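Local coordinates for protein oxidoreductase, zinc-binding dehydrogenase family (Myxococcus xanthus, PDB 5K1S) that acts as a medium-chain, zinc-binding reductase in the alternative de novo biosynthesis of isovaleryl coenzyme A, at residues A[172-177]-A[279-284]; A[267-272]-A[301-306]. One frame throughout, in Å; residues are numbered along the deposited sequence.

Contact 1: A[172-177]-A[279-284]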
ATOM      1  N   VAL A 172     -14.324   7.060   7.270  1.00 48.71           N
ATOM      2  CA  VAL A 172     -14.538   5.721   7.813  1.00 49.52           C
ATOM      3  C   VAL A 172     -13.772   4.693   6.991  1.00 48.53           C
ATOM      4  O   VAL A 172     -13.048   3.850   7.533  1.00 49.91           O
ATOM      5  CB  VAL A 172     -16.043   5.395   7.863  1.00 48.84           C
ATOM      6  CG1 VAL A 172     -16.273   3.933   8.247  1.00 49.42           C
ATOM      7  CG2 VAL A 172     -16.753   6.318   8.847  1.00 50.34           C
ATOM      8  N   HIS A 173     -13.924   4.746   5.667  1.00 50.17           N
ATOM      9  CA  HIS A 173     -13.218   3.807   4.803  1.00 49.47           C
ATOM     10  C   HIS A 173     -11.708   3.924   4.981  1.00 50.62           C
ATOM     11  O   HIS A 173     -10.999   2.912   5.034  1.00 51.36           O
ATOM     12  CB  HIS A 173     -13.610   4.049   3.345  1.00 47.12           C
ATOM     13  CG  HIS A 173     -13.094   3.010   2.399  1.00 46.64           C
ATOM     14  ND1 HIS A 173     -13.231   1.659   2.629  1.00 47.42           N
ATOM     15  CD2 HIS A 173     -12.444   3.126   1.216  1.00 45.71           C
ATOM     16  CE1 HIS A 173     -12.686   0.987   1.631  1.00 47.04           C
ATOM     17  NE2 HIS A 173     -12.201   1.854   0.760  1.00 46.07           N
ATOM     18  N   THR A 174     -11.201   5.154   5.089  1.00 45.59           N
ATOM     19  CA  THR A 174      -9.763   5.379   5.202  1.00 46.68           C
ATOM     20  C   THR A 174      -9.253   5.044   6.598  1.00 49.28           C
ATOM     21  O   THR A 174      -8.313   4.258   6.754  1.00 50.23           O
ATOM     22  CB  THR A 174      -9.438   6.836   4.861  1.00 46.23           C
ATOM     23  OG1 THR A 174      -9.950   7.153   3.561  1.00 43.77           O
ATOM     24  CG2 THR A 174      -7.933   7.078   4.883  1.00 47.23           C
ATOM     25  N   VAL A 175      -9.862   5.640   7.625  1.00 58.13           N
ATOM     26  CA  VAL A 175      -9.347   5.514   8.984  1.00 60.84           C
ATOM     27  C   VAL A 175      -9.558   4.100   9.514  1.00 61.47           C
ATOM     28  O   VAL A 175      -8.660   3.516  10.132  1.00 63.00           O
ATOM     29  CB  VAL A 175     -10.012   6.564   9.893  1.00 62.22           C
ATOM     30  CG1 VAL A 175      -9.520   6.437  11.331  1.00 65.17           C
ATOM     31  CG2 VAL A 175      -9.754   7.969   9.360  1.00 61.70           C
ATOM     32  N   ARG A 176     -10.741   3.529   9.287  1.00 64.69           N
ATOM     33  CA  ARG A 176     -11.132   2.274   9.923  1.00 65.51           C
ATOM     34  C   ARG A 176     -10.965   1.071   9.003  1.00 64.20           C
ATOM     35  O   ARG A 176     -10.140   0.190   9.266  1.00 65.25           O
ATOM     36  CB  ARG A 176     -12.587   2.362  10.392  1.00 65.43           C
ATOM     37  CG  ARG A 176     -12.791   3.264  11.574  1.00 67.37           C
ATOM     38  CD  ARG A 176     -14.202   3.131  12.079  1.00 67.57           C
ATOM     39  NE  ARG A 176     -14.448   3.968  13.246  1.00 69.75           N
ATOM     40  CZ  ARG A 176     -15.642   4.131  13.806  1.00 70.34           C
ATOM     41  NH1 ARG A 176     -16.704   3.515  13.300  1.00 68.89           N
ATOM     42  NH2 ARG A 176     -15.775   4.912  14.868  1.00 72.48           N
ATOM     43  N   THR A 177     -11.752   1.013   7.928  1.00 57.39           N
ATOM     44  CA  THR A 177     -11.779  -0.175   7.085  1.00 56.42           C
ATOM     45  C   THR A 177     -10.389  -0.498   6.549  1.00 56.60           C
ATOM     46  O   THR A 177      -9.918  -1.637   6.653  1.00 57.41           O
ATOM     47  CB  THR A 177     -12.767   0.026   5.934  1.00 54.24           C
ATOM     48  OG1 THR A 177     -13.890   0.792   6.392  1.00 53.95           O
ATOM     49  CG2 THR A 177     -13.252  -1.312   5.415  1.00 53.83           C
ATOM     50  N   VAL A 279      -1.938   5.427   4.328  1.00 55.56           N
ATOM     51  CA  VAL A 279      -3.206   5.190   3.651  1.00 52.76           C
ATOM     52  C   VAL A 279      -3.432   6.352   2.691  1.00 50.81           C
ATOM     53  O   VAL A 279      -3.719   7.476   3.116  1.00 52.58           O
ATOM     54  CB  VAL A 279      -4.364   5.051   4.647  1.00 54.83           C
ATOM     55  CG1 VAL A 279      -5.628   4.611   3.924  1.00 51.47           C
ATOM     56  CG2 VAL A 279      -4.004   4.060   5.747  1.00 57.99           C
ATOM     57  N   VAL A 280      -3.304   6.084   1.396  1.00 49.27           N
ATOM     58  CA  VAL A 280      -3.400   7.119   0.374  1.00 47.79           C
ATOM     59  C   VAL A 280      -4.840   7.185  -0.115  1.00 46.11           C
ATOM     60  O   VAL A 280      -5.402   6.176  -0.556  1.00 44.47           O
ATOM     61  CB  VAL A 280      -2.438   6.843  -0.790  1.00 46.22           C
ATOM     62  CG1 VAL A 280      -2.440   8.013  -1.765  1.00 45.42           C
ATOM     63  CG2 VAL A 280      -1.032   6.577  -0.269  1.00 47.81           C
ATOM     64  N   VAL A 281      -5.437   8.373  -0.039  1.00 55.45           N
ATOM     65  CA  VAL A 281      -6.800   8.575  -0.523  1.00 54.22           C
ATOM     66  C   VAL A 281      -6.926   9.728  -1.507  1.00 53.46           C
ATOM     67  O   VAL A 281      -7.916   9.779  -2.260  1.00 52.08           O
ATOM     68  CB  VAL A 281      -7.767   8.777   0.668  1.00 56.30           C
ATOM     69  CG1 VAL A 281      -7.406  10.023   1.461  1.00 59.43           C
ATOM     70  CG2 VAL A 281      -9.219   8.832   0.194  1.00 55.23           C
ATOM     71  N   GLY A 282      -5.975  10.660  -1.577  1.00 51.18           N
ATOM     72  CA  GLY A 282      -6.124  11.818  -2.430  1.00 50.74           C
ATOM     73  C   GLY A 282      -4.819  12.202  -3.098  1.00 50.58           C
ATOM     74  O   GLY A 282      -3.727  11.890  -2.617  1.00 51.50           O
ATOM     75  N   ASN A 283      -4.962  12.890  -4.235  1.00 53.16           N
ATOM     76  CA  ASN A 283      -3.826  13.466  -4.962  1.00 53.19           C
ATOM     77  C   ASN A 283      -4.325  14.767  -5.599  1.00 53.34           C
ATOM     78  O   ASN A 283      -4.759  14.783  -6.753  1.00 52.07           O
ATOM     79  CB  ASN A 283      -3.276  12.506  -6.005  1.00 51.86           C
ATOM     80  CG  ASN A 283      -1.857  12.847  -6.414  1.00 52.55           C
ATOM     81  OD1 ASN A 283      -1.114  13.472  -5.655  1.00 54.39           O
ATOM     82  ND2 ASN A 283      -1.473  12.441  -7.617  1.00 51.91           N
ATOM     83  N   LEU A 284      -4.251  15.855  -4.832  1.00 72.68           N
ATOM     84  CA  LEU A 284      -4.880  17.104  -5.252  1.00 73.28           C
ATOM     85  C   LEU A 284      -4.192  17.701  -6.471  1.00 73.94           C
ATOM     86  O   LEU A 284      -4.862  18.192  -7.386  1.00 73.29           O
ATOM     87  CB  LEU A 284      -4.886  18.095  -4.086  1.00 75.88           C
ATOM     88  CG  LEU A 284      -5.687  17.611  -2.870  1.00 76.90           C
ATOM     89  CD1 LEU A 284      -5.637  18.621  -1.736  1.00 80.16           C
ATOM     90  CD2 LEU A 284      -7.138  17.308  -3.246  1.00 75.81           C
TER
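Thr174 carries the helix side of this contact and lies over Val279 and Val281. Its two branches do different work. With OG1 beside the backbone N (chi1 -55°), the methyl CG2 is anti to that N and faces the strand. Thr174 CG2 lies 3.5 Å from Val279 CG1. The two side chains run antiparallel, one alongside the other. Val279 CG1 also reaches the helix backbone, 3.9 Å from Thr174 O.

The hydroxyl branch turns to Val281 instead. Thr174 OG1 is 3.8 Å from Val281 CG2, and the valine side chain stands roughly perpendicular to that of the threonine. This is a van der Waals contact. The polar need of Thr174 OG1 is met inside its own helix by a hydrogen bond with Thr170 O. Val281 touches Thr170 as well, so it rests on two successive turns of helix 165-178.

That helix widens at its end. Val172 O accepts from both Arg176 N (2.9 Å) and Thr177 N (3.1 Å), which makes a pi-type turn. Val279 is held in the sheet by backbone bonds with Ala256 and Glu258.

The packing therefore joins helix 165-178 to the C-terminal end of strand 276-280. It is small and made of van der Waals contacts; the polar atoms in it are Thr174 OG1 and Thr174 O. It belongs to the Rossmann-type nucleotide-binding domain of the medium-chain dehydrogenase/reductase fold, in which helices cover a parallel beta sheet.

Contact 2: A[267-272]-A[301-306]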
ATOM      1  N   GLN A 267       7.720  13.734   2.167  1.00 59.89           N
ATOM      2  CA  GLN A 267       7.923  14.043   3.580  1.00 62.63           C
ATOM      3  C   GLN A 267       7.134  13.093   4.472  1.00 61.35           C
ATOM      4  O   GLN A 267       7.605  12.713   5.551  1.00 63.13           O
ATOM      5  CB  GLN A 267       7.528  15.492   3.859  1.00 64.81           C
ATOM      6  CG  GLN A 267       8.458  16.520   3.246  1.00 67.15           C
ATOM      7  CD  GLN A 267       9.826  16.526   3.895  1.00 70.27           C
ATOM      8  OE1 GLN A 267      10.042  17.194   4.907  1.00 73.35           O
ATOM      9  NE2 GLN A 267      10.759  15.779   3.317  1.00 69.66           N
ATOM     10  N   THR A 268       5.927  12.708   4.046  1.00 64.85           N
ATOM     11  CA  THR A 268       5.132  11.757   4.817  1.00 65.45           C
ATOM     12  C   THR A 268       5.925  10.487   5.091  1.00 65.43           C
ATOM     13  O   THR A 268       6.004  10.024   6.235  1.00 67.86           O
ATOM     14  CB  THR A 268       3.832  11.429   4.075  1.00 63.20           C
ATOM     15  OG1 THR A 268       2.999  12.594   4.018  1.00 63.68           O
ATOM     16  CG2 THR A 268       3.067  10.304   4.773  1.00 63.97           C
ATOM     17  N   LEU A 269       6.517   9.906   4.046  1.00 69.56           N
ATOM     18  CA  LEU A 269       7.308   8.690   4.215  1.00 69.49           C
ATOM     19  C   LEU A 269       8.391   8.883   5.269  1.00 72.08           C
ATOM     20  O   LEU A 269       8.483   8.114   6.233  1.00 73.74           O
ATOM     21  CB  LEU A 269       7.931   8.283   2.880  1.00 66.90           C
ATOM     22  CG  LEU A 269       6.967   7.817   1.789  1.00 64.30           C
ATOM     23  CD1 LEU A 269       7.705   7.677   0.470  1.00 62.64           C
ATOM     24  CD2 LEU A 269       6.313   6.500   2.179  1.00 64.06           C
ATOM     25  N   LYS A 270       9.225   9.912   5.099  1.00 83.19           N
ATOM     26  CA  LYS A 270      10.283  10.185   6.066  1.00 86.62           C
ATOM     27  C   LYS A 270       9.737  10.368   7.474  1.00 88.46           C
ATOM     28  O   LYS A 270      10.481  10.199   8.445  1.00 91.03           O
ATOM     29  CB  LYS A 270      11.063  11.429   5.644  1.00 88.84           C
ATOM     30  CG  LYS A 270      11.730  11.305   4.285  1.00 87.64           C
ATOM     31  CD  LYS A 270      12.232  12.646   3.788  1.00 89.79           C
ATOM     32  CE  LYS A 270      12.823  12.532   2.395  1.00 88.74           C
ATOM     33  NZ  LYS A 270      13.203  13.860   1.841  1.00 90.91           N
ATOM     34  N   SER A 271       8.457  10.706   7.605  1.00 66.44           N
ATOM     35  CA  SER A 271       7.828  10.917   8.898  1.00 69.64           C
ATOM     36  C   SER A 271       7.283   9.634   9.512  1.00 70.48           C
ATOM     37  O   SER A 271       6.765   9.675  10.633  1.00 73.46           O
ATOM     38  CB  SER A 271       6.697  11.941   8.758  1.00 70.02           C
ATOM     39  OG  SER A 271       6.136  12.261  10.016  1.00 73.54           O
ATOM     40  N   MET A 272       7.393   8.501   8.820  1.00 71.12           N
ATOM     41  CA  MET A 272       6.811   7.250   9.287  1.00 71.70           C
ATOM     42  C   MET A 272       7.781   6.502  10.191  1.00 73.39           C
ATOM     43  O   MET A 272       8.982   6.435   9.917  1.00 72.47           O
ATOM     44  CB  MET A 272       6.431   6.353   8.107  1.00 68.31           C
ATOM     45  CG  MET A 272       5.450   6.978   7.133  1.00 66.20           C
ATOM     46  SD  MET A 272       3.934   7.537   7.928  1.00 68.64           S
ATOM     47  CE  MET A 272       3.239   5.982   8.487  1.00 69.57           C
ATOM     48  N   LEU A 301       7.559  -0.290   5.316  1.00 63.51           N
ATOM     49  CA  LEU A 301       6.380   0.562   5.336  1.00 63.82           C
ATOM     50  C   LEU A 301       5.316   0.015   4.395  1.00 61.44           C
ATOM     51  O   LEU A 301       5.617  -0.664   3.408  1.00 59.19           O
ATOM     52  CB  LEU A 301       6.739   1.993   4.935  1.00 63.55           C
ATOM     53  CG  LEU A 301       7.819   2.672   5.782  1.00 65.83           C
ATOM     54  CD1 LEU A 301       8.012   4.112   5.330  1.00 65.53           C
ATOM     55  CD2 LEU A 301       7.479   2.618   7.269  1.00 69.15           C
ATOM     56  N   GLU A 302       4.061   0.314   4.717  1.00 67.46           N
ATOM     57  CA  GLU A 302       2.916  -0.113   3.926  1.00 65.29           C
ATOM     58  C   GLU A 302       2.226   1.115   3.352  1.00 63.95           C
ATOM     59  O   GLU A 302       1.972   2.084   4.074  1.00 65.84           O
ATOM     60  CB  GLU A 302       1.936  -0.927   4.774  1.00 67.18           C
ATOM     61  CG  GLU A 302       2.582  -2.082   5.520  1.00 68.96           C
ATOM     62  CD  GLU A 302       1.567  -2.966   6.219  1.00 70.65           C
ATOM     63  OE1 GLU A 302       0.352  -2.756   6.014  1.00 70.43           O
ATOM     64  OE2 GLU A 302       1.984  -3.868   6.977  1.00 71.80           O
ATOM     65  N   ILE A 303       1.931   1.076   2.057  1.00 61.50           N
ATOM     66  CA  ILE A 303       1.229   2.156   1.372  1.00 59.97           C
ATOM     67  C   ILE A 303      -0.086   1.580   0.869  1.00 58.03           C
ATOM     68  O   ILE A 303      -0.106   0.820  -0.107  1.00 56.28           O
ATOM     69  CB  ILE A 303       2.057   2.745   0.223  1.00 58.64           C
ATOM     70  CG1 ILE A 303       3.373   3.310   0.767  1.00 60.47           C
ATOM     71  CG2 ILE A 303       1.267   3.829  -0.501  1.00 57.32           C
ATOM     72  CD1 ILE A 303       4.369   3.704  -0.304  1.00 59.56           C
ATOM     73  N   LEU A 304      -1.183   1.939   1.532  1.00 67.78           N
ATOM     74  CA  LEU A 304      -2.500   1.384   1.250  1.00 66.06           C
ATOM     75  C   LEU A 304      -3.361   2.426   0.553  1.00 64.38           C
ATOM     76  O   LEU A 304      -3.414   3.582   0.982  1.00 65.54           O
ATOM     77  CB  LEU A 304      -3.184   0.926   2.541  1.00 68.09           C
ATOM     78  CG  LEU A 304      -2.347   0.053   3.477  1.00 70.91           C
ATOM     79  CD1 LEU A 304      -3.119  -0.237   4.755  1.00 73.55           C
ATOM     80  CD2 LEU A 304      -1.938  -1.240   2.790  1.00 69.39           C
ATOM     81  N   GLY A 305      -4.038   2.013  -0.515  1.00 50.17           N
ATOM     82  CA  GLY A 305      -4.998   2.870  -1.178  1.00 48.90           C
ATOM     83  C   GLY A 305      -6.402   2.673  -0.631  1.00 48.62           C
ATOM     84  O   GLY A 305      -6.787   1.577  -0.232  1.00 48.55           O
ATOM     85  N   ALA A 306      -7.166   3.763  -0.611  1.00 49.10           N
ATOM     86  CA  ALA A 306      -8.553   3.749  -0.162  1.00 49.02           C
ATOM     87  C   ALA A 306      -9.396   4.533  -1.154  1.00 47.84           C
ATOM     88  O   ALA A 306      -9.052   5.669  -1.499  1.00 48.14           O
ATOM     89  CB  ALA A 306      -8.691   4.346   1.242  1.00 51.58           C
TER
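The flat group at this contact is the peptide carbonyl of Leu269, and a methyl of Leu301 approaches it obliquely. Leu301 CD1 is 4.1 Å from Leu269 O and tilted out of the peptide plane. The same oxygen accepts a hydrogen bond from Met272 N at 2.8 Å, where the helix gives way to strand 272-273. The side-chain atoms that touch are all aliphatic carbons; Met272 takes part through CB.

The setting is a Rossmann-type parallel sheet with helix 262-270 packed against it. This helix forms the crossover from strand 253-258 to strand 276-280. Strand 302-305 lies one place further on, at the outer position of the sheet within this chain. Across the interface, Glu302, Ile303 and Leu304 pair antiparallel with a strand of the second subunit, so the sheet continues there. Ile303 also packs on Ile303 of that subunit.

Leu301 has the largest share of the contact and sits just before the strand. The fork of its two methyls faces Met272 CB, which is 3.9 Å from Leu301 CD1 and 4.0 Å from Leu301 CD2. Beyond CB, the methionine bends at chi2 (-56°) and chi3 (-65°). Its side chain packs on Val253, Ala256 and Val278 of the sheet.

Leu269 CD1 is anti to CA (chi2 170°) and points elsewhere; the other methyl, CD2, turns to the strand. That methyl bridges two residues of the other segment. Leu269 CD2 lies 4.3 Å from Leu301 CD1 and 4.2 Å from Ile303 CD1.

Overall arrangement
Contacts 1 and 2 meet in one parallel sheet, where strands 276-280 and 302-305 are neighbours. Their centres are 12 Å apart. The backbones are probably hydrogen-bonded from Val280 O to Ala306 N (3.0 Å). Side chains also pack between them: Val280 CG2 is 3.6 Å from Ile303 CG2. Both contacts reach the second subunit. Contact 1 lies nearer the zinc site of Cys57, His79 and Cys166. The side chain of Val281 is about 10 Å from that of Cys166 and about 11 Å from a zinc ion. Contact 2 lies away from the metal sites, at the edge strand that pairs with the second subunit.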